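Local coordinates for 3-keto-5-aminohexanoate cleavage protein (Burkholderia xenovorans LB400, PDB 3E02) that binds a zinc ion and probably cleaves beta-keto acids, most likely 3-keto-5-aminohexanoate, as a TIM-barrel enzyme of the BKACE family, at residues L197-G202 and L215-I220; A209-L214 and V244-I249; I220-R223 and D228-L231. One frame throughout, in Å; residues are numbered along the deposited sequence. Where two conformers were deposited one is given.

Contact 1. Residues L197-G202 and L215-I220; sequences LQCVFG and LHMRTI. With EDO (1,2-ethanediol), chain J.
Met217, a selenomethionine, leaves its helix with CG anti to its own carbonyl carbon (chi1 -73°) and runs extended through chi2, which carries SE to the ring of Phe201; the bend at chi3 (81°) then turns CE to Cys199. Strand 195-201 and helix 211-225 are the first two elements of a beta-alpha-beta unit in the TIM barrel, and this one side chain spans the gap between them, where the closest pair of CA atoms, Cys199 CA and Met217 CA, is 7.8 Å apart. Cys199 and Phe201, two residues apart on the strand, both start their side chains toward the helix and meet the Met217 side chain. The selenium makes a Met-aromatic contact: SE sits 4.7 Å from the centroid of the Phe201 ring, 53° off the ring normal, an oblique approach centred on CZ and CE2. The Phe201 and Met217 side chains lie antiparallel, passing alongside. The contact is buried and wholly apolar, with no hydrogen bond from one segment to the other. Phe243 also meets the Phe201 ring. On another side of the helix, His216 stacks on His216 of a neighbouring subunit. Beyond the selenium, the methyl carbon CE of Met217 comes to rest 3.7 Å from Cys199 SG.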
loop_
_atom_site.group_PDB
_atom_site.type_symbol
_atom_site.label_atom_id
_atom_site.label_comp_id
_atom_site.label_asym_id
_atom_site.label_seq_id
_atom_site.Cartn_x
_atom_site.Cartn_y
_atom_site.Cartn_z
ATOM N N LEU A 197 -15.095 3.693 -13.843
ATOM C CA LEU A 197 -15.121 3.038 -12.529
ATOM C C LEU A 197 -15.416 4.030 -11.426
ATOM O O LEU A 197 -14.606 4.940 -11.197
ATOM C CB LEU A 197 -13.761 2.393 -12.188
ATOM C CG LEU A 197 -13.113 1.339 -13.054
ATOM C CD1 LEU A 197 -11.880 0.792 -12.343
ATOM C CD2 LEU A 197 -14.089 0.239 -13.318
ATOM N N GLN A 198 -16.542 3.848 -10.735
ATOM C CA GLN A 198 -16.953 4.700 -9.625
ATOM C C GLN A 198 -16.729 3.923 -8.310
ATOM O O GLN A 198 -17.508 3.006 -7.994
ATOM C CB GLN A 198 -18.429 5.086 -9.792
ATOM C CG GLN A 198 -18.971 6.136 -8.794
ATOM C CD GLN A 198 -18.482 7.525 -9.093
ATOM O OE1 GLN A 198 -17.752 8.114 -8.322
ATOM N NE2 GLN A 198 -18.850 8.040 -10.245
ATOM N N CYS A 199 -15.687 4.285 -7.556
ATOM C CA CYS A 199 -15.398 3.646 -6.269
ATOM C C CYS A 199 -16.243 4.332 -5.192
ATOM O O CYS A 199 -16.262 5.561 -5.112
ATOM C CB CYS A 199 -13.921 3.709 -5.952
ATOM S SG CYS A 199 -12.953 2.816 -7.205
ATOM N N VAL A 200 -16.908 3.530 -4.361
ATOM C CA VAL A 200 -17.885 4.003 -3.373
ATOM C C VAL A 200 -17.417 3.686 -1.966
ATOM O O VAL A 200 -17.275 2.509 -1.609
ATOM C CB VAL A 200 -19.257 3.337 -3.621
ATOM C CG1 VAL A 200 -20.289 3.864 -2.654
ATOM C CG2 VAL A 200 -19.707 3.550 -5.080
ATOM N N PHE A 201 -17.217 4.735 -1.155
ATOM C CA PHE A 201 -16.664 4.591 0.200
ATOM C C PHE A 201 -17.618 5.023 1.304
ATOM O O PHE A 201 -18.367 5.979 1.144
ATOM C CB PHE A 201 -15.383 5.409 0.322
ATOM C CG PHE A 201 -14.347 5.030 -0.679
ATOM C CD1 PHE A 201 -14.325 5.643 -1.931
ATOM C CD2 PHE A 201 -13.429 4.015 -0.410
ATOM C CE1 PHE A 201 -13.405 5.250 -2.900
ATOM C CE2 PHE A 201 -12.485 3.631 -1.374
ATOM C CZ PHE A 201 -12.480 4.252 -2.613
ATOM N N GLY A 202 -17.570 4.298 2.421
ATOM C CA GLY A 202 -18.326 4.661 3.614
ATOM C C GLY A 202 -19.674 4.022 3.845
ATOM O O GLY A 202 -20.325 4.371 4.818
ATOM N N LEU A 215 -6.441 4.547 -2.610
ATOM C CA LEU A 215 -5.175 4.292 -3.305
ATOM C C LEU A 215 -5.021 2.812 -3.626
ATOM O O LEU A 215 -4.515 2.491 -4.673
ATOM C CB LEU A 215 -3.947 4.827 -2.559
ATOM C CG LEU A 215 -3.708 6.340 -2.691
ATOM C CD1 LEU A 215 -4.656 7.128 -1.788
ATOM C CD2 LEU A 215 -2.249 6.684 -2.375
ATOM N N HIS A 216 -5.486 1.934 -2.734
ATOM C CA HIS A 216 -5.421 0.496 -2.969
ATOM C C HIS A 216 -6.279 0.086 -4.166
ATOM O O HIS A 216 -5.813 -0.658 -5.017
ATOM C CB HIS A 216 -5.799 -0.324 -1.734
ATOM C CG HIS A 216 -5.718 -1.803 -1.962
ATOM N ND1 HIS A 216 -4.519 -2.470 -2.104
ATOM C CD2 HIS A 216 -6.689 -2.735 -2.106
ATOM C CE1 HIS A 216 -4.759 -3.753 -2.316
ATOM N NE2 HIS A 216 -6.069 -3.940 -2.316
HETATM N N MSE A 217 -7.522 0.571 -4.210
HETATM C CA MSE A 217 -8.414 0.281 -5.333
HETATM C C MSE A 217 -7.847 0.797 -6.663
HETATM O O MSE A 217 -7.966 0.109 -7.681
HETATM C CB MSE A 217 -9.823 0.806 -5.063
HETATM C CG MSE A 217 -10.567 -0.029 -4.023
HETATM SE SE MSE A 217 -12.369 0.577 -3.754
HETATM C CE MSE A 217 -13.161 -0.299 -5.291
ATOM N N ARG A 218 -7.182 1.961 -6.651
ATOM C CA ARG A 218 -6.546 2.465 -7.876
ATOM C C ARG A 218 -5.404 1.529 -8.321
ATOM O O ARG A 218 -5.259 1.255 -9.517
ATOM C CB ARG A 218 -6.036 3.902 -7.744
ATOM C CG ARG A 218 -5.699 4.433 -9.137
ATOM C CD ARG A 218 -5.122 5.752 -9.203
ATOM N NE ARG A 218 -3.878 5.897 -8.450
ATOM C CZ ARG A 218 -3.049 6.926 -8.590
ATOM N NH1 ARG A 218 -3.279 7.866 -9.504
ATOM N NH2 ARG A 218 -1.959 6.987 -7.842
ATOM N N THR A 219 -4.612 1.032 -7.364
ATOM C CA THR A 219 -3.513 0.096 -7.653
ATOM C C THR A 219 -4.010 -1.205 -8.285
ATOM O O THR A 219 -3.437 -1.687 -9.278
ATOM C CB THR A 219 -2.696 -0.205 -6.373
ATOM O OG1 THR A 219 -2.126 1.024 -5.929
ATOM C CG2 THR A 219 -1.590 -1.203 -6.615
ATOM N N ILE A 220 -5.085 -1.739 -7.725
ATOM C CA ILE A 220 -5.711 -2.959 -8.241
ATOM C C ILE A 220 -6.337 -2.717 -9.614
ATOM O O ILE A 220 -6.142 -3.535 -10.523
ATOM C CB ILE A 220 -6.739 -3.537 -7.230
ATOM C CG1 ILE A 220 -6.020 -3.982 -5.940
ATOM C CG2 ILE A 220 -7.516 -4.699 -7.840
ATOM C CD1 ILE A 220 -4.866 -5.001 -6.122
HETATM C C1 EDO J . -18.253 1.883 7.838
HETATM O O1 EDO J . -19.463 2.540 7.407
HETATM C C2 EDO J . -17.679 0.928 6.793
HETATM O O2 EDO J . -17.948 1.289 5.428
#

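Contact 2. Residues A209-L214 and V244-I249; sequences ADPENL and VTMSAI
Two neighbouring helices on the outside of the TIM barrel meet here: the first turn of helix 211-225, led in by residues 209 and 210, and the later part of helix 240-249. Met246, a selenomethionine modelled in two conformers, fills the gap between them. In the conformer described, its CG lies anti to the backbone N (chi1 -162°), and bends at chi2 and chi3 carry the end of the chain over to Pro211. There SE comes 3.6 Å from Pro211 CB and 3.9 Å from Pro211 CG, while CE curls back to 3.8 Å from Pro211 CA. The Met246 chain crosses the proline at about a right angle, and selenium and methyl both bear on the CA-CB-CG side of the pyrrolidine ring. Nearer the Met246 backbone, Leu214 takes over. One branch does the work: Leu214 CD2 lies 3.6 Å from Met246 CG and 3.8 Å from Met246 CB, the leucine and the selenomethionine running in opposing senses where they overlap. The same methyl reaches the start of Ser247, with CD2 4.1 Å from Ser247 N. The serine hydroxyl is engaged elsewhere, hydrogen-bonded to Asn253 O at the start of the next strand. No hydrogen bond joins the two segments. Beneath the pair lies the barrel wall, where Leu214 and Ser247 both touch Val233 of strand 229-235 and Leu214 also rests on Phe201 of strand 195-201; on another side a second subunit packs its Leu250 on Pro211 and its Ile249 on Met246.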
loop_
_atom_site.group_PDB
_atom_site.type_symbol
_atom_site.label_atom_id
_atom_site.label_comp_id
_atom_site.label_asym_id
_atom_site.label_seq_id
_atom_site.Cartn_x
_atom_site.Cartn_y
_atom_site.Cartn_z
ATOM N N ALA A 209 -14.364 4.340 4.612
ATOM C CA ALA A 209 -13.823 5.621 4.141
ATOM C C ALA A 209 -12.485 5.946 4.807
ATOM O O ALA A 209 -12.358 6.944 5.507
ATOM C CB ALA A 209 -14.846 6.740 4.343
ATOM N N ASP A 210 -11.495 5.083 4.583
ATOM C CA ASP A 210 -10.104 5.285 4.995
ATOM C C ASP A 210 -9.342 5.540 3.680
ATOM O O ASP A 210 -9.502 4.762 2.730
ATOM C CB ASP A 210 -9.535 4.075 5.726
ATOM C CG ASP A 210 -10.039 3.973 7.171
ATOM O OD1 ASP A 210 -9.849 4.935 7.933
ATOM O OD2 ASP A 210 -10.594 2.923 7.557
ATOM N N PRO A 211 -8.533 6.625 3.598
ATOM C CA PRO A 211 -7.777 6.960 2.370
ATOM C C PRO A 211 -6.998 5.837 1.706
ATOM O O PRO A 211 -6.968 5.773 0.475
ATOM C CB PRO A 211 -6.785 8.017 2.874
ATOM C CG PRO A 211 -7.581 8.757 3.842
ATOM C CD PRO A 211 -8.250 7.642 4.639
ATOM N N GLU A 212 -6.381 4.971 2.514
ATOM C CA GLU A 212 -5.632 3.824 2.012
ATOM C C GLU A 212 -6.479 2.952 1.065
ATOM O O GLU A 212 -5.944 2.356 0.127
ATOM C CB GLU A 212 -5.117 2.912 3.130
ATOM C CG GLU A 212 -4.096 3.514 4.068
ATOM C CD GLU A 212 -4.697 4.245 5.262
ATOM O OE1 GLU A 212 -5.908 4.624 5.254
ATOM O OE2 GLU A 212 -3.918 4.445 6.213
ATOM N N ASN A 213 -7.786 2.863 1.335
ATOM C CA ASN A 213 -8.697 2.077 0.487
ATOM C C ASN A 213 -8.827 2.632 -0.931
ATOM O O ASN A 213 -8.937 1.851 -1.868
ATOM C CB ASN A 213 -10.081 1.916 1.157
ATOM C CG ASN A 213 -10.020 1.061 2.418
ATOM O OD1 ASN A 213 -9.227 0.120 2.501
ATOM N ND2 ASN A 213 -10.874 1.370 3.398
ATOM N N LEU A 214 -8.801 3.960 -1.086
ATOM C CA LEU A 214 -8.867 4.574 -2.410
ATOM C C LEU A 214 -7.603 4.296 -3.215
ATOM O O LEU A 214 -7.683 3.879 -4.371
ATOM C CB LEU A 214 -9.124 6.081 -2.326
ATOM C CG LEU A 214 -9.099 6.890 -3.629
ATOM C CD1 LEU A 214 -10.001 6.302 -4.697
ATOM C CD2 LEU A 214 -9.473 8.335 -3.269
ATOM N N VAL A 244 -13.428 13.028 -2.657
ATOM C CA VAL A 244 -13.452 13.541 -4.033
ATOM C C VAL A 244 -12.242 14.449 -4.305
ATOM O O VAL A 244 -11.777 14.477 -5.431
ATOM C CB VAL A 244 -14.779 14.194 -4.440
ATOM C CG1 VAL A 244 -15.914 13.143 -4.370
ATOM C CG2 VAL A 244 -15.113 15.437 -3.598
ATOM N N THR A 245 -11.746 15.175 -3.290
ATOM C CA THR A 245 -10.509 15.980 -3.435
ATOM C C THR A 245 -9.321 15.030 -3.684
ATOM O O THR A 245 -8.487 15.275 -4.571
ATOM C CB THR A 245 -10.270 16.894 -2.243
ATOM O OG1 THR A 245 -11.410 17.753 -2.094
ATOM C CG2 THR A 245 -8.991 17.750 -2.428
HETATM N N MSE A 246 -9.256 13.945 -2.910
HETATM C CA MSE A 246 -8.229 12.895 -3.081
HETATM C C MSE A 246 -8.296 12.352 -4.527
HETATM O O MSE A 246 -7.266 12.219 -5.201
HETATM C CB MSE A 246 -8.451 11.799 -2.009
HETATM C CG MSE A 246 -7.330 10.820 -1.690
HETATM SE SE MSE A 246 -7.476 10.428 0.297
HETATM C CE MSE A 246 -9.222 9.916 0.392
ATOM N N SER A 247 -9.509 12.061 -5.011
ATOM C CA SER A 247 -9.682 11.571 -6.395
ATOM C C SER A 247 -9.074 12.559 -7.411
ATOM O O SER A 247 -8.284 12.159 -8.279
ATOM C CB SER A 247 -11.146 11.336 -6.732
ATOM O OG SER A 247 -11.276 10.709 -7.988
ATOM N N ALA A 248 -9.430 13.841 -7.273
ATOM C CA ALA A 248 -8.893 14.913 -8.153
ATOM C C ALA A 248 -7.359 14.892 -8.176
ATOM O O ALA A 248 -6.760 14.904 -9.246
ATOM C CB ALA A 248 -9.400 16.296 -7.708
ATOM N N ILE A 249 -6.761 14.826 -6.989
ATOM C CA ILE A 249 -5.292 14.756 -6.797
ATOM C C ILE A 249 -4.682 13.516 -7.468
ATOM O O ILE A 249 -3.601 13.584 -8.075
ATOM C CB ILE A 249 -4.942 14.815 -5.294
ATOM C CG1 ILE A 249 -5.261 16.221 -4.751
ATOM C CG2 ILE A 249 -3.460 14.451 -5.030
ATOM C CD1 ILE A 249 -5.175 16.317 -3.239
#

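Contact 3. Residues I220-R223 and D228-L231; sequences IADR and DYYL
Ala221 and Tyr229 form the tightly packed, buried half of this contact. The alanine methyl sits over one face of the tyrosine ring, a CH-pi contact with Ala221 CB 3.9 Å from the ring centroid and 29° off the normal. It lies toward the hydroxyl end, with Ala221 CB 3.4 Å from Tyr229 CZ. Only a methyl lies between ring and helix here, and Ala221 CA is 8.0 Å from Tyr229 CA. The ring reaches this place because Tyr229 CG stands between its backbone N and carbonyl carbon (chi1 84°). This is the return half of the beta-alpha-beta unit in the TIM barrel, where helix 211-225 ends and the chain turns into strand 229-235. Leu197, from the adjacent parallel strand, packs against both Ala221 and Tyr229. The more solvent-facing side is polar and belongs to the partly exposed Asp222. Asp222 starts away from the strand, yet its carboxylate comes back to the edge of the ring, where Tyr229 OH donates a hydrogen bond to Asp222 OD1 at 2.7 Å. The hydroxyl meets that oxygen from above, 50° out of the carboxylate plane. Asp222 OD1 also accepts a hydrogen bond from Met2 N, so one oxygen ties helix, strand and the first modelled residue together. On this outer side, Asp222 packs on Arg223 of another subunit.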
loop_
_atom_site.group_PDB
_atom_site.type_symbol
_atom_site.label_atom_id
_atom_site.label_comp_id
_atom_site.label_asym_id
_atom_site.label_seq_id
_atom_site.Cartn_x
_atom_site.Cartn_y
_atom_site.Cartn_z
ATOM N N ILE A 220 -5.085 -1.739 -7.725
ATOM C CA ILE A 220 -5.711 -2.959 -8.241
ATOM C C ILE A 220 -6.337 -2.717 -9.614
ATOM O O ILE A 220 -6.142 -3.535 -10.523
ATOM C CB ILE A 220 -6.739 -3.537 -7.230
ATOM C CG1 ILE A 220 -6.020 -3.982 -5.940
ATOM C CG2 ILE A 220 -7.516 -4.699 -7.840
ATOM C CD1 ILE A 220 -4.866 -5.001 -6.122
ATOM N N ALA A 221 -7.057 -1.602 -9.772
ATOM C CA ALA A 221 -7.668 -1.228 -11.071
ATOM C C ALA A 221 -6.591 -1.058 -12.149
ATOM O O ALA A 221 -6.785 -1.499 -13.286
ATOM C CB ALA A 221 -8.509 0.030 -10.949
ATOM N N ASP A 222 -5.458 -0.448 -11.794
ATOM C CA ASP A 222 -4.327 -0.338 -12.737
ATOM C C ASP A 222 -3.812 -1.710 -13.157
ATOM O O ASP A 222 -3.514 -1.922 -14.331
ATOM C CB ASP A 222 -3.163 0.471 -12.167
ATOM C CG ASP A 222 -3.434 1.973 -12.104
ATOM O OD1 ASP A 222 -4.405 2.464 -12.693
ATOM O OD2 ASP A 222 -2.643 2.674 -11.444
ATOM N N ARG A 223 -3.715 -2.632 -12.208
ATOM C CA ARG A 223 -3.275 -4.000 -12.490
ATOM C C ARG A 223 -4.253 -4.750 -13.388
ATOM O O ARG A 223 -3.828 -5.442 -14.303
ATOM C CB ARG A 223 -3.054 -4.774 -11.187
ATOM C CG ARG A 223 -2.871 -6.279 -11.351
ATOM C CD ARG A 223 -2.210 -6.896 -10.145
ATOM N NE ARG A 223 -0.838 -6.396 -10.013
ATOM C CZ ARG A 223 0.087 -6.874 -9.182
ATOM N NH1 ARG A 223 -0.160 -7.917 -8.372
ATOM N NH2 ARG A 223 1.299 -6.306 -9.190
ATOM N N ASP A 228 -7.206 1.500 -19.711
ATOM C CA ASP A 228 -8.570 1.405 -20.225
ATOM C C ASP A 228 -9.669 1.931 -19.302
ATOM O O ASP A 228 -10.830 1.744 -19.632
ATOM C CB ASP A 228 -8.875 -0.063 -20.612
ATOM C CG ASP A 228 -8.025 -0.562 -21.768
ATOM O OD1 ASP A 228 -7.577 0.257 -22.595
ATOM O OD2 ASP A 228 -7.845 -1.791 -21.876
ATOM N N TYR A 229 -9.339 2.598 -18.187
ATOM C CA TYR A 229 -10.379 3.075 -17.266
ATOM C C TYR A 229 -10.210 4.511 -16.767
ATOM O O TYR A 229 -9.104 5.041 -16.727
ATOM C CB TYR A 229 -10.509 2.121 -16.059
ATOM C CG TYR A 229 -9.534 2.350 -14.931
ATOM C CD1 TYR A 229 -8.244 1.815 -14.969
ATOM C CD2 TYR A 229 -9.901 3.103 -13.805
ATOM C CE1 TYR A 229 -7.340 2.031 -13.937
ATOM C CE2 TYR A 229 -9.009 3.323 -12.764
ATOM C CZ TYR A 229 -7.731 2.784 -12.826
ATOM O OH TYR A 229 -6.860 3.010 -11.799
ATOM N N TYR A 230 -11.340 5.103 -16.368
ATOM C CA TYR A 230 -11.370 6.389 -15.672
ATOM C C TYR A 230 -11.800 6.092 -14.253
ATOM O O TYR A 230 -12.719 5.291 -14.046
ATOM C CB TYR A 230 -12.387 7.346 -16.255
ATOM C CG TYR A 230 -11.968 7.940 -17.541
ATOM C CD1 TYR A 230 -10.987 8.940 -17.576
ATOM C CD2 TYR A 230 -12.563 7.544 -18.738
ATOM C CE1 TYR A 230 -10.601 9.507 -18.775
ATOM C CE2 TYR A 230 -12.183 8.103 -19.927
ATOM C CZ TYR A 230 -11.214 9.080 -19.948
ATOM O OH TYR A 230 -10.854 9.608 -21.154
ATOM N N LEU A 231 -11.137 6.736 -13.295
ATOM C CA LEU A 231 -11.465 6.625 -11.876
ATOM C C LEU A 231 -12.463 7.727 -11.542
ATOM O O LEU A 231 -12.299 8.867 -11.993
ATOM C CB LEU A 231 -10.214 6.833 -11.010
ATOM C CG LEU A 231 -10.355 6.845 -9.481
ATOM C CD1 LEU A 231 -10.848 5.483 -8.982
ATOM C CD2 LEU A 231 -9.056 7.274 -8.803
#

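All three contacts use helix 211-225, taken up at successive points: its first turn in contact 2, its middle in contact 1, and its later part in contact 3, which shares Ile220 with contact 1. Contact 1 lies 8 Å from contact 2 and 9 Å from contact 3, centre to centre, while contacts 2 and 3 are 15 Å apart. Contacts 1 and 3 seat the helix on the neighbouring parallel strands 195-201 and 229-235; contact 2 joins it to helix 240-249, which follows the second strand. Along the chain, contacts 1 and 2 interleave, and contact 3 falls between the two segments of contact 2. Together they fix one helix of the barrel's outer layer, which also faces other subunits of the tetramer.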